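Local coordinates for protein beta-galacturonidase (Eisenbergiella tayi, PDB 6NCW) that hydrolyses beta-galacturonides as a family 2 glycoside hydrolase and may also act on beta-glucuronides, at residues 512-517 and 529-534; 280-285 and 537-542; 463-468 and 508-513. All coordinates share one frame; numbering follows the deposited sequence.

Interaction 1 of 3, residues 512-517 and 529-534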
loop_
_atom_site.group_PDB
_atom_site.type_symbol
_atom_site.label_atom_id
_atom_site.label_comp_id
_atom_site.label_asym_id
_atom_site.label_seq_id
_atom_site.Cartn_x
_atom_site.Cartn_y
_atom_site.Cartn_z
ATOM N N PHE A 512 -4.277 -8.059 -19.352
ATOM C CA PHE A 512 -3.310 -8.823 -18.570
ATOM C C PHE A 512 -2.790 -8.025 -17.372
ATOM O O PHE A 512 -2.866 -8.479 -16.223
ATOM C CB PHE A 512 -2.145 -9.262 -19.466
ATOM C CG PHE A 512 -0.986 -9.818 -18.699
ATOM C CD1 PHE A 512 0.253 -9.205 -18.747
ATOM C CD2 PHE A 512 -1.144 -10.947 -17.906
ATOM C CE1 PHE A 512 1.330 -9.724 -18.030
ATOM C CE2 PHE A 512 -0.091 -11.459 -17.172
ATOM C CZ PHE A 512 1.153 -10.857 -17.241
ATOM N N CYS A 513 -2.209 -6.847 -17.619
ATOM C CA CYS A 513 -1.549 -6.104 -16.554
ATOM C C CYS A 513 -2.001 -4.655 -16.597
ATOM O O CYS A 513 -2.540 -4.185 -17.596
ATOM C CB CYS A 513 -0.023 -6.180 -16.666
ATOM S SG CYS A 513 0.609 -5.454 -18.189
ATOM N N ASP A 514 -1.818 -3.951 -15.484
ATOM C CA ASP A 514 -2.109 -2.518 -15.489
ATOM C C ASP A 514 -1.098 -1.811 -16.381
ATOM O O ASP A 514 0.051 -2.240 -16.488
ATOM C CB ASP A 514 -2.049 -1.940 -14.083
ATOM C CG ASP A 514 -3.102 -2.541 -13.151
ATOM O OD1 ASP A 514 -4.134 -3.093 -13.614
ATOM O OD2 ASP A 514 -2.893 -2.459 -11.931
ATOM N N VAL A 515 -1.530 -0.726 -17.031
ATOM C CA VAL A 515 -0.764 -0.069 -18.098
ATOM C C VAL A 515 -0.787 1.439 -17.880
ATOM O O VAL A 515 -1.852 2.008 -17.614
ATOM C CB VAL A 515 -1.335 -0.381 -19.497
ATOM C CG1 VAL A 515 -0.612 0.446 -20.569
ATOM C CG2 VAL A 515 -1.285 -1.905 -19.807
ATOM N N ARG A 516 0.377 2.090 -18.027
ATOM C CA ARG A 516 0.450 3.547 -17.970
ATOM C C ARG A 516 -0.295 4.146 -19.159
ATOM O O ARG A 516 -0.202 3.639 -20.277
ATOM C CB ARG A 516 1.922 3.993 -17.960
ATOM C CG ARG A 516 2.162 5.511 -18.120
ATOM C CD ARG A 516 1.738 6.312 -16.865
ATOM N NE ARG A 516 2.620 6.002 -15.732
ATOM C CZ ARG A 516 2.282 6.066 -14.452
ATOM N NH1 ARG A 516 1.030 6.383 -14.094
ATOM N NH2 ARG A 516 3.198 5.785 -13.526
ATOM N N VAL A 517 -1.048 5.229 -18.919
ATOM C CA VAL A 517 -1.782 5.929 -19.980
ATOM C C VAL A 517 -1.410 7.412 -20.037
ATOM O O VAL A 517 -0.608 7.899 -19.230
ATOM C CB VAL A 517 -3.303 5.772 -19.798
ATOM C CG1 VAL A 517 -3.690 4.277 -19.823
ATOM C CG2 VAL A 517 -3.730 6.419 -18.509
ATOM N N MET A 529 -3.305 5.304 -14.820
ATOM C CA MET A 529 -3.104 3.925 -15.239
ATOM C C MET A 529 -4.450 3.401 -15.691
ATOM O O MET A 529 -5.486 3.841 -15.186
ATOM C CB MET A 529 -2.601 3.013 -14.103
ATOM C CG MET A 529 -1.298 3.419 -13.463
ATOM S SD MET A 529 0.174 3.134 -14.477
ATOM C CE MET A 529 0.300 1.345 -14.411
ATOM N N ASN A 530 -4.433 2.471 -16.643
ATOM C CA ASN A 530 -5.582 1.600 -16.866
ATOM C C ASN A 530 -5.432 0.453 -15.877
ATOM O O ASN A 530 -4.422 -0.263 -15.903
ATOM C CB ASN A 530 -5.634 1.101 -18.316
ATOM C CG ASN A 530 -6.906 0.282 -18.631
ATOM O OD1 ASN A 530 -7.153 -0.760 -18.030
ATOM N ND2 ASN A 530 -7.689 0.747 -19.597
ATOM N N ASN A 531 -6.405 0.307 -14.973
ATOM C CA ASN A 531 -6.267 -0.565 -13.812
ATOM C C ASN A 531 -6.972 -1.901 -13.979
ATOM O O ASN A 531 -7.281 -2.561 -12.973
ATOM C CB ASN A 531 -6.804 0.136 -12.559
ATOM C CG ASN A 531 -6.066 1.414 -12.261
ATOM O OD1 ASN A 531 -5.046 1.389 -11.595
ATOM N ND2 ASN A 531 -6.585 2.541 -12.748
ATOM N N LYS A 532 -7.251 -2.312 -15.211
ATOM C CA LYS A 532 -8.045 -3.510 -15.411
ATOM C C LYS A 532 -7.184 -4.743 -15.544
ATOM O O LYS A 532 -7.685 -5.797 -15.947
ATOM C CB LYS A 532 -8.954 -3.329 -16.618
ATOM C CG LYS A 532 -9.905 -2.123 -16.449
ATOM C CD LYS A 532 -11.016 -2.115 -17.482
ATOM C CE LYS A 532 -11.930 -0.891 -17.312
ATOM N NZ LYS A 532 -11.276 0.372 -17.703
ATOM N N GLY A 533 -5.898 -4.637 -15.217
ATOM C CA GLY A 533 -5.058 -5.815 -15.208
ATOM C C GLY A 533 -5.575 -6.854 -14.229
ATOM O O GLY A 533 -6.162 -6.536 -13.188
ATOM N N ILE A 534 -5.400 -8.118 -14.608
ATOM C CA ILE A 534 -5.517 -9.218 -13.660
ATOM C C ILE A 534 -4.257 -9.323 -12.792
ATOM O O ILE A 534 -4.306 -9.883 -11.692
ATOM C CB ILE A 534 -5.809 -10.509 -14.446
ATOM C CG1 ILE A 534 -7.133 -10.370 -15.255
ATOM C CG2 ILE A 534 -5.782 -11.750 -13.529
ATOM C CD1 ILE A 534 -8.407 -9.957 -14.445
#
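Asp514 OD1 accepts the backbone N-H of Gly533 at 2.8 Å (OD1 to N). The nitrogen lies almost on the extension of the C-O bond, but the hydrogen bond is bent, at 134°. Lys542 forms a salt bridge with the same oxygen, and Arg527 with OD2. These two basic groups probably offset the negative charge of Asp514 and of nearby Glu537. Beyond the carboxylate the two segments pair as a short beta hairpin. Val515 and Asn530 are an antiparallel hydrogen-bonded pair, with Val515 N to Asn530 O at 3.1 Å and Asn530 N to Val515 O at 2.8 Å. Arg516 and Met529 form the next, non-hydrogen-bonded pair. The bend of Met529 at chi2 (-73°) brings its SD over one guanidinium face of Arg516, near the rim, 3.4 Å from NH1. Arg516 NH2 also bonds Tyr474 of the second subunit. Asn530 OD1 closes an Asx turn by accepting Lys532 N at 3.2 Å, and ND2 bonds Asp131. Asn530 and Lys532 both bind alpha-D-galacturonate. The hairpin follows barrel strand 504-509. Phe512 packs on helix 290-302, and Ile534 on helices 484-500 and 544-553.

Interaction 2 of 3, residues 280-285 and 537-542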
loop_
_atom_site.group_PDB
_atom_site.type_symbol
_atom_site.label_atom_id
_atom_site.label_comp_id
_atom_site.label_asym_id
_atom_site.label_seq_id
_atom_site.Cartn_x
_atom_site.Cartn_y
_atom_site.Cartn_z
ATOM N N ASP A 280 3.807 -2.947 -22.138
ATOM C CA ASP A 280 4.021 -1.902 -21.144
ATOM C C ASP A 280 4.561 -2.512 -19.857
ATOM O O ASP A 280 4.163 -3.615 -19.467
ATOM C CB ASP A 280 2.727 -1.134 -20.881
ATOM C CG ASP A 280 2.964 0.177 -20.127
ATOM O OD1 ASP A 280 2.775 0.187 -18.889
ATOM O OD2 ASP A 280 3.348 1.190 -20.776
ATOM N N HIS A 281 5.468 -1.791 -19.197
ATOM C CA HIS A 281 6.099 -2.309 -17.987
ATOM C C HIS A 281 6.673 -1.115 -17.246
ATOM O O HIS A 281 7.176 -0.185 -17.896
ATOM C CB HIS A 281 7.196 -3.326 -18.326
ATOM C CG HIS A 281 7.869 -3.944 -17.140
ATOM N ND1 HIS A 281 8.714 -3.241 -16.308
ATOM C CD2 HIS A 281 7.857 -5.218 -16.677
ATOM C CE1 HIS A 281 9.186 -4.052 -15.378
ATOM N NE2 HIS A 281 8.670 -5.252 -15.570
ATOM N N PRO A 282 6.617 -1.098 -15.912
ATOM C CA PRO A 282 7.004 0.109 -15.163
ATOM C C PRO A 282 8.476 0.452 -15.236
ATOM O O PRO A 282 8.817 1.617 -15.015
ATOM C CB PRO A 282 6.588 -0.210 -13.722
ATOM C CG PRO A 282 6.178 -1.624 -13.709
ATOM C CD PRO A 282 5.837 -2.039 -15.101
ATOM N N GLN A 283 9.362 -0.507 -15.515
ATOM C CA GLN A 283 10.783 -0.210 -15.643
ATOM C C GLN A 283 11.244 -0.129 -17.084
ATOM O O GLN A 283 12.268 0.504 -17.357
ATOM C CB GLN A 283 11.648 -1.274 -14.961
ATOM C CG GLN A 283 11.614 -1.325 -13.449
ATOM C CD GLN A 283 12.531 -2.428 -12.959
ATOM O OE1 GLN A 283 12.118 -3.571 -12.843
ATOM N NE2 GLN A 283 13.806 -2.101 -12.750
ATOM N N PHE A 284 10.551 -0.789 -18.004
ATOM C CA PHE A 284 11.046 -0.945 -19.364
ATOM C C PHE A 284 10.189 -0.226 -20.392
ATOM O O PHE A 284 10.529 -0.257 -21.578
ATOM C CB PHE A 284 11.175 -2.442 -19.704
ATOM C CG PHE A 284 11.944 -3.212 -18.666
ATOM C CD1 PHE A 284 13.250 -2.844 -18.361
ATOM C CD2 PHE A 284 11.356 -4.267 -17.963
ATOM C CE1 PHE A 284 13.979 -3.523 -17.376
ATOM C CE2 PHE A 284 12.064 -4.951 -16.991
ATOM C CZ PHE A 284 13.383 -4.574 -16.692
ATOM N N GLY A 285 9.113 0.454 -19.969
ATOM C CA GLY A 285 8.301 1.173 -20.939
ATOM C C GLY A 285 7.679 0.173 -21.895
ATOM O O GLY A 285 7.064 -0.811 -21.478
ATOM N N GLU A 537 0.844 -3.506 -12.463
ATOM C CA GLU A 537 1.938 -3.187 -13.380
ATOM C C GLU A 537 3.224 -3.885 -12.965
ATOM O O GLU A 537 4.070 -4.137 -13.816
ATOM C CB GLU A 537 2.151 -1.668 -13.504
ATOM C CG GLU A 537 2.597 -0.933 -12.215
ATOM C CD GLU A 537 1.419 -0.518 -11.334
ATOM O OE1 GLU A 537 0.367 -1.196 -11.389
ATOM O OE2 GLU A 537 1.537 0.493 -10.589
ATOM N N TYR A 538 3.365 -4.261 -11.691
ATOM C CA TYR A 538 4.529 -5.005 -11.251
ATOM C C TYR A 538 4.303 -6.506 -11.293
ATOM O O TYR A 538 5.078 -7.244 -10.690
ATOM C CB TYR A 538 4.961 -4.550 -9.859
ATOM C CG TYR A 538 5.377 -3.092 -9.859
ATOM C CD1 TYR A 538 6.584 -2.706 -10.423
ATOM C CD2 TYR A 538 4.556 -2.106 -9.312
ATOM C CE1 TYR A 538 6.979 -1.372 -10.446
ATOM C CE2 TYR A 538 4.932 -0.757 -9.328
ATOM C CZ TYR A 538 6.164 -0.407 -9.912
ATOM O OH TYR A 538 6.584 0.902 -9.967
ATOM N N ARG A 539 3.275 -6.959 -12.017
ATOM C CA ARG A 539 2.974 -8.368 -12.272
ATOM C C ARG A 539 2.556 -9.113 -11.001
ATOM O O ARG A 539 2.683 -10.350 -10.925
ATOM C CB ARG A 539 4.147 -9.089 -12.964
ATOM C CG ARG A 539 4.159 -8.965 -14.508
ATOM C CD ARG A 539 4.148 -7.511 -14.997
ATOM N NE ARG A 539 4.225 -7.434 -16.453
ATOM C CZ ARG A 539 4.118 -6.315 -17.179
ATOM N NH1 ARG A 539 3.944 -5.126 -16.604
ATOM N NH2 ARG A 539 4.199 -6.390 -18.500
ATOM N N ARG A 540 2.060 -8.382 -10.001
ATOM C CA ARG A 540 1.563 -8.975 -8.761
ATOM C C ARG A 540 0.113 -9.409 -8.953
ATOM O O ARG A 540 -0.706 -8.612 -9.425
ATOM C CB ARG A 540 1.665 -7.990 -7.601
ATOM C CG ARG A 540 3.115 -7.576 -7.279
ATOM C CD ARG A 540 3.172 -6.618 -6.071
ATOM N NE ARG A 540 2.615 -5.287 -6.370
ATOM C CZ ARG A 540 2.767 -4.228 -5.587
ATOM N NH1 ARG A 540 3.442 -4.346 -4.443
ATOM N NH2 ARG A 540 2.221 -3.064 -5.930
ATOM N N PRO A 541 -0.235 -10.646 -8.631
ATOM C CA PRO A 541 -1.604 -11.121 -8.918
ATOM C C PRO A 541 -2.631 -10.461 -8.006
ATOM O O PRO A 541 -2.475 -10.443 -6.785
ATOM C CB PRO A 541 -1.522 -12.639 -8.684
ATOM C CG PRO A 541 -0.231 -12.875 -7.943
ATOM C CD PRO A 541 0.691 -11.725 -8.248
ATOM N N LYS A 542 -3.665 -9.876 -8.613
ATOM C CA LYS A 542 -4.807 -9.366 -7.868
ATOM C C LYS A 542 -5.689 -10.542 -7.438
ATOM O O LYS A 542 -5.460 -11.683 -7.841
ATOM C CB LYS A 542 -5.602 -8.376 -8.721
ATOM C CG LYS A 542 -4.834 -7.121 -9.110
ATOM C CD LYS A 542 -5.678 -6.184 -9.953
ATOM C CE LYS A 542 -4.777 -5.167 -10.672
ATOM N NZ LYS A 542 -5.531 -4.345 -11.623
HETATM O O HOH W 1 2.721 -1.926 -16.933
#
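Arg539 and the carbonyl of Asp280 make the hydrogen bonds of this contact. Arg539 NH2 donates to Asp280 O at 2.9 Å and 157°, and Arg539 NH1 donates to the same oxygen at 3.2 Å. Arg539 NH1 also reaches Glu537 O within its own segment, at 3.0 Å. Both carbonyl oxygens lie close to the guanidinium plane, so these bonds fix how the group is turned. NE makes a salt bridge with Asp296. A water bonds Asp280 OD1 and touches NH1 only weakly. The Asp280 carboxylate has further partners in Tyr135 and the backbone N of Arg516.

Over the guanidinium lies a side-chain packing contact. His281 CD2 sits over the centre of one face, 3.9 Å from Arg539 CZ. The two planes are 45° apart, so the groups are inclined to each other. The imidazole is itself fixed. Gln283 N donates to His281 ND1 at 2.9 Å, near the ring plane, and NE2 bonds Gln283 of the third subunit. Its faces are covered by Pro282 CD and by Phe284 CD2 opposite.

The apolar pair is Pro282 CG and Tyr538 CE1, at 3.4 Å. Tyr538 CG lies beside its backbone N (chi1 -63°), which swings the CD1-CE1 side of the ring to Pro282 CB and CG. The ring also meets Tyr538 of the third subunit. The contact thus borders a subunit interface.

A close carbon-to-oxygen contact is made by Pro282 CD, 3.0 Å from Glu537 O.

The two loops belong to the first and last beta-alpha units of the TIM barrel. Residues 280-285 lead from strand 268-276 to helix 290-302, and residues 537-542 lead from hairpin strand 529-530 to helix 544-553.

Interaction 3 of 3, residues 463-468 and 508-513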
loop_
_atom_site.group_PDB
_atom_site.type_symbol
_atom_site.label_atom_id
_atom_site.label_comp_id
_atom_site.label_asym_id
_atom_site.label_seq_id
_atom_site.Cartn_x
_atom_site.Cartn_y
_atom_site.Cartn_z
ATOM N N ILE A 463 -15.670 -12.181 -28.077
ATOM C CA ILE A 463 -15.585 -11.035 -27.169
ATOM C C ILE A 463 -14.108 -10.653 -27.066
ATOM O O ILE A 463 -13.312 -11.363 -26.442
ATOM C CB ILE A 463 -16.160 -11.351 -25.782
ATOM C CG1 ILE A 463 -17.660 -11.678 -25.864
ATOM C CG2 ILE A 463 -15.899 -10.171 -24.819
ATOM C CD1 ILE A 463 -18.472 -10.597 -26.549
ATOM N N THR A 464 -13.729 -9.543 -27.689
ATOM C CA THR A 464 -12.322 -9.176 -27.745
ATOM C C THR A 464 -11.884 -8.329 -26.558
ATOM O O THR A 464 -10.674 -8.128 -26.388
ATOM C CB THR A 464 -12.005 -8.444 -29.062
ATOM O OG1 THR A 464 -13.110 -7.611 -29.447
ATOM C CG2 THR A 464 -11.721 -9.469 -30.148
ATOM N N GLU A 465 -12.829 -7.861 -25.735
ATOM C CA GLU A 465 -12.554 -7.206 -24.452
ATOM C C GLU A 465 -13.730 -7.440 -23.521
ATOM O O GLU A 465 -14.869 -7.222 -23.925
ATOM C CB GLU A 465 -12.341 -5.688 -24.603
ATOM C CG GLU A 465 -10.992 -5.309 -25.188
ATOM C CD GLU A 465 -10.854 -3.822 -25.496
ATOM O OE1 GLU A 465 -10.089 -3.518 -26.442
ATOM O OE2 GLU A 465 -11.489 -2.972 -24.811
ATOM N N ILE A 466 -13.444 -7.912 -22.307
ATOM C CA ILE A 466 -14.344 -7.829 -21.162
ATOM C C ILE A 466 -13.480 -7.808 -19.901
ATOM O O ILE A 466 -12.422 -8.442 -19.848
ATOM C CB ILE A 466 -15.355 -9.010 -21.162
ATOM C CG1 ILE A 466 -16.504 -8.775 -20.179
ATOM C CG2 ILE A 466 -14.652 -10.330 -20.847
ATOM C CD1 ILE A 466 -17.754 -9.623 -20.515
ATOM N N GLY A 467 -13.920 -7.080 -18.876
ATOM C CA GLY A 467 -13.149 -7.033 -17.644
ATOM C C GLY A 467 -13.616 -5.925 -16.713
ATOM O O GLY A 467 -14.723 -5.389 -16.852
ATOM N N ALA A 468 -12.746 -5.588 -15.759
ATOM C CA ALA A 468 -13.141 -4.680 -14.688
ATOM C C ALA A 468 -11.902 -4.079 -14.033
ATOM O O ALA A 468 -10.849 -4.721 -13.954
ATOM C CB ALA A 468 -13.985 -5.413 -13.639
ATOM N N TYR A 508 -11.178 -12.504 -25.004
ATOM C CA TYR A 508 -9.937 -11.927 -24.490
ATOM C C TYR A 508 -10.286 -11.019 -23.326
ATOM O O TYR A 508 -11.005 -10.026 -23.493
ATOM C CB TYR A 508 -9.152 -11.132 -25.538
ATOM C CG TYR A 508 -8.589 -11.964 -26.644
ATOM C CD1 TYR A 508 -9.258 -12.070 -27.864
ATOM C CD2 TYR A 508 -7.388 -12.656 -26.484
ATOM C CE1 TYR A 508 -8.756 -12.854 -28.894
ATOM C CE2 TYR A 508 -6.870 -13.430 -27.512
ATOM C CZ TYR A 508 -7.567 -13.537 -28.712
ATOM O OH TYR A 508 -7.070 -14.308 -29.740
ATOM N N ILE A 509 -9.775 -11.367 -22.150
ATOM C CA ILE A 509 -9.908 -10.499 -20.990
ATOM C C ILE A 509 -9.160 -9.192 -21.223
ATOM O O ILE A 509 -8.001 -9.178 -21.669
ATOM C CB ILE A 509 -9.398 -11.225 -19.735
ATOM C CG1 ILE A 509 -10.377 -12.356 -19.369
ATOM C CG2 ILE A 509 -9.295 -10.251 -18.568
ATOM C CD1 ILE A 509 -9.822 -13.392 -18.448
ATOM N N TRP A 510 -9.820 -8.084 -20.915
ATOM C CA TRP A 510 -9.149 -6.800 -20.793
ATOM C C TRP A 510 -8.870 -6.600 -19.309
ATOM O O TRP A 510 -9.808 -6.377 -18.538
ATOM C CB TRP A 510 -9.996 -5.645 -21.342
ATOM C CG TRP A 510 -9.227 -4.369 -21.183
ATOM C CD1 TRP A 510 -9.155 -3.584 -20.063
ATOM C CD2 TRP A 510 -8.312 -3.788 -22.144
ATOM N NE1 TRP A 510 -8.282 -2.535 -20.276
ATOM C CE2 TRP A 510 -7.752 -2.640 -21.543
ATOM C CE3 TRP A 510 -7.931 -4.125 -23.453
ATOM C CZ2 TRP A 510 -6.835 -1.814 -22.209
ATOM C CZ3 TRP A 510 -7.021 -3.304 -24.119
ATOM C CH2 TRP A 510 -6.481 -2.160 -23.485
ATOM N N GLN A 511 -7.597 -6.678 -18.890
ATOM C CA GLN A 511 -6.441 -6.975 -19.711
ATOM C C GLN A 511 -5.441 -7.697 -18.814
ATOM O O GLN A 511 -5.712 -7.928 -17.655
ATOM C CB GLN A 511 -5.823 -5.700 -20.332
ATOM C CG GLN A 511 -5.276 -4.705 -19.310
ATOM C CD GLN A 511 -4.495 -3.551 -19.946
ATOM O OE1 GLN A 511 -3.730 -3.744 -20.925
ATOM N NE2 GLN A 511 -4.690 -2.338 -19.403
ATOM N N PHE A 512 -4.277 -8.059 -19.352
ATOM C CA PHE A 512 -3.310 -8.823 -18.570
ATOM C C PHE A 512 -2.790 -8.025 -17.372
ATOM O O PHE A 512 -2.866 -8.479 -16.223
ATOM C CB PHE A 512 -2.145 -9.262 -19.466
ATOM C CG PHE A 512 -0.986 -9.818 -18.699
ATOM C CD1 PHE A 512 0.253 -9.205 -18.747
ATOM C CD2 PHE A 512 -1.144 -10.947 -17.906
ATOM C CE1 PHE A 512 1.330 -9.724 -18.030
ATOM C CE2 PHE A 512 -0.091 -11.459 -17.172
ATOM C CZ PHE A 512 1.153 -10.857 -17.241
ATOM N N CYS A 513 -2.209 -6.847 -17.619
ATOM C CA CYS A 513 -1.549 -6.104 -16.554
ATOM C C CYS A 513 -2.001 -4.655 -16.597
ATOM O O CYS A 513 -2.540 -4.185 -17.596
ATOM C CB CYS A 513 -0.023 -6.180 -16.666
ATOM S SG CYS A 513 0.609 -5.454 -18.189
HETATM O O HOH W 2 -10.359 -7.061 -15.892
#
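Backbone hydrogen bonds join Ile463 to Tyr508 and Ile466 to Trp510. Tyr508 N donates to Ile463 O at 2.8 Å. Trp510 N donates to Ile466 O, also at 2.8 Å. Between them Ile466 N reaches Tyr508 O only weakly, at 3.4 Å. Two residues lie between Ile463 and Ile466, one more than regular parallel pairing would have, which is consistent with a bulge near Thr464. Weaker CA-H...O contacts support the pairing. That from Gly467 CA to Trp510 O is 3.5 Å long and nearly straight, at 173°. A water takes the N-H of Ala468 and also lies near Trp510 O.

The two strands, 461-466 and 504-509, are the seventh and eighth strands of the TIM barrel. Helix 484-500 connects them in a beta-alpha-beta crossover. Glu465, which binds alpha-D-galacturonate, stands near the C-terminal end of strand 461-466.

Side-chain contact is between Glu465 and Trp510, which run side by side in the same direction. Trp510 CG is anti to its backbone N (chi1 -180°), which sends the indole alongside the glutamate. Glu465 CD lies 3.6 Å from Trp510 CE3, and its OE2 stands over one indole face toward the rim. The carboxylate and ring planes are 39° apart. Gln511 CB covers the opposite face, after a cis peptide bond between Trp510 and Gln511. A non-proline cis bond here is known from many clan GH-A enzymes.

Polar ends have partners beyond the segments. Glu465 OE2 makes a hydrogen bond with Tyr430. Its OE1 forms a salt bridge with Arg309 and a hydrogen bond with a glycerol, probably from the crystallisation liquor. Trp510 NE1 bonds Asn530 OD1, and Tyr508 OH bonds Ser307 and Tyr371.

All three contacts lie in the TIM barrel domain. Interaction 2 brackets the other two along the chain, since residues 280-285 come first and 537-542 last. Interaction 3 runs from strand 461-466 to 504-509 and shares Phe512 and Cys513 with interaction 1. The centres of interactions 1 and 2 are about 8 Å apart, those of 1 and 3 about 10 Å, and those of 2 and 3 about 16 Å. Interaction 1 lies between its neighbours. Lys542 of interaction 2 bridges to its Asp514, and Gln511 of interaction 3 bonds the backbone of its Lys532 and Ile534. Interactions 1 and 3 together contribute Glu465, Asn530 and Lys532 to the galacturonate site.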